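Local coordinates for hydrazine synthase subunit beta (PDB 5C2V), which forms part of the complex that condenses nitric oxide with ammonium to hydrazine, and may modulate passage of the hydroxylamine intermediate between the active sites of its partner subunits, at residues G96-G101 with V113-G117. Sequence-based numbering, arbitrary orientation.
Sequences GDWPSG and VACSG. With CA (calcium ion), chain Q.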
loop_
_atom_site.group_PDB
_atom_site.type_symbol
_atom_site.label_atom_id
_atom_site.label_comp_id
_atom_site.label_asym_id
_atom_site.label_seq_id
_atom_site.Cartn_x
_atom_site.Cartn_y
_atom_site.Cartn_z
ATOM N N GLY B 96 -62.865 18.020 -9.949
ATOM C CA GLY B 96 -62.361 17.366 -11.143
ATOM C C GLY B 96 -62.092 15.893 -10.890
ATOM O O GLY B 96 -62.514 15.348 -9.870
ATOM N N ASP B 97 -61.389 15.242 -11.811
ATOM C CA ASP B 97 -61.278 13.787 -11.767
ATOM C C ASP B 97 -60.319 13.271 -10.705
ATOM O O ASP B 97 -59.184 13.731 -10.591
ATOM C CB ASP B 97 -60.864 13.232 -13.129
ATOM C CG ASP B 97 -61.175 11.750 -13.266
ATOM O OD1 ASP B 97 -61.960 11.380 -14.153
ATOM O OD2 ASP B 97 -60.652 10.943 -12.478
ATOM N N TRP B 98 -60.812 12.304 -9.935
ATOM C CA TRP B 98 -60.038 11.600 -8.919
ATOM C C TRP B 98 -59.293 12.533 -7.981
ATOM O O TRP B 98 -58.076 12.692 -8.115
ATOM C CB TRP B 98 -59.041 10.643 -9.564
ATOM C CG TRP B 98 -58.565 9.609 -8.608
ATOM C CD1 TRP B 98 -57.925 9.808 -7.416
ATOM C CD2 TRP B 98 -58.755 8.200 -8.731
ATOM N NE1 TRP B 98 -57.675 8.602 -6.810
ATOM C CE2 TRP B 98 -58.179 7.602 -7.597
ATOM C CE3 TRP B 98 -59.345 7.385 -9.701
ATOM C CZ2 TRP B 98 -58.179 6.228 -7.410
ATOM C CZ3 TRP B 98 -59.342 6.019 -9.509
ATOM C CH2 TRP B 98 -58.759 5.455 -8.376
ATOM N N PRO B 99 -60.010 13.205 -7.069
ATOM C CA PRO B 99 -59.124 13.901 -6.136
ATOM C C PRO B 99 -58.291 12.892 -5.345
ATOM O O PRO B 99 -58.853 12.005 -4.702
ATOM C CB PRO B 99 -60.100 14.654 -5.231
ATOM C CG PRO B 99 -61.384 13.879 -5.318
ATOM C CD PRO B 99 -61.434 13.333 -6.716
ATOM N N SER B 100 -56.970 13.031 -5.391
ATOM C CA SER B 100 -56.094 12.158 -4.617
ATOM C C SER B 100 -55.574 12.793 -3.333
ATOM O O SER B 100 -54.899 12.135 -2.539
ATOM C CB SER B 100 -54.919 11.699 -5.481
ATOM O OG SER B 100 -54.219 12.808 -6.011
ATOM N N GLY B 101 -55.886 14.066 -3.126
ATOM C CA GLY B 101 -55.384 14.770 -1.962
ATOM C C GLY B 101 -55.999 16.138 -1.762
ATOM O O GLY B 101 -56.451 16.785 -2.711
ATOM N N VAL B 113 -57.597 21.076 -3.576
ATOM C CA VAL B 113 -57.826 19.687 -3.951
ATOM C C VAL B 113 -57.101 19.320 -5.242
ATOM O O VAL B 113 -57.367 19.898 -6.291
ATOM C CB VAL B 113 -59.329 19.406 -4.135
ATOM C CG1 VAL B 113 -59.582 17.921 -4.186
ATOM C CG2 VAL B 113 -60.134 20.042 -3.013
ATOM N N ALA B 114 -56.193 18.353 -5.171
ATOM C CA ALA B 114 -55.451 17.942 -6.360
ATOM C C ALA B 114 -56.225 16.896 -7.154
ATOM O O ALA B 114 -56.540 15.827 -6.632
ATOM C CB ALA B 114 -54.081 17.408 -5.972
ATOM N N CYS B 115 -56.533 17.197 -8.414
ATOM C CA CYS B 115 -57.268 16.240 -9.239
ATOM C C CYS B 115 -56.304 15.392 -10.066
ATOM O O CYS B 115 -55.657 15.890 -10.985
ATOM C CB CYS B 115 -58.267 16.966 -10.141
ATOM S SG CYS B 115 -59.399 18.057 -9.245
ATOM N N SER B 116 -56.235 14.104 -9.740
ATOM C CA SER B 116 -55.157 13.235 -10.212
ATOM C C SER B 116 -55.455 12.447 -11.485
ATOM O O SER B 116 -54.650 11.606 -11.885
ATOM C CB SER B 116 -54.761 12.254 -9.109
ATOM O OG SER B 116 -55.858 11.447 -8.727
ATOM N N GLY B 117 -56.612 12.690 -12.097
ATOM C CA GLY B 117 -56.970 12.017 -13.334
ATOM C C GLY B 117 -55.858 12.124 -14.360
ATOM O O GLY B 117 -55.267 13.191 -14.532
HETATM CA CA CA Q . -63.072 10.387 -12.161
HETATM O O HOH W 1 -62.839 8.187 -13.074
HETATM O O HOH W 2 -64.471 9.702 -13.980
HETATM O O HOH W 3 -63.643 9.223 -10.196
HETATM O O HOH W 4 -61.633 8.669 -11.353
#
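S116 grips the carbonyl of W98 twice, through its backbone N (2.8 Å from S116 N to W98 O, nearly straight at 169°) and through its hydroxyl (2.6 Å from S116 OG to W98 O). The amide comes from above the carbonyl plane, the hydroxyl lies closer to that plane, and chi1 of 60° brings OG back over its own main chain to reach the oxygen. One residue further, G117 N donates to D97 O at 3.2 Å. Towards the strands, A114 is bonded to two consecutive residues, S100 N to A114 O at 3.1 Å and A114 N to G101 O at 2.9 Å, so the pairing is irregular there. Strands 99-104 and 110-115 are the first two of one four-stranded antiparallel propeller blade, and P99 and C115 form a non-hydrogen-bonded pair between them.

Apolar packing is modest: P99 CB meets V113 CG1 at 3.5 Å, and both side chains also rest on C72 of the preceding blade. S116 OG lies obliquely to the W98 indole, whose NE1 is hydrogen-bonded to E58. R70 of the gamma subunit makes a cation-pi contact with that ring.

D97 OD1 and D97 OD2 both bind the calcium ion, each at 2.5 Å. Four waters and D77 also bind the metal.

The bonds to D97 O and W98 O thus tie the chain just before strand 99-104 to the segment S116-G117, which would help hold the backbone of a calcium ligand beside the gamma subunit.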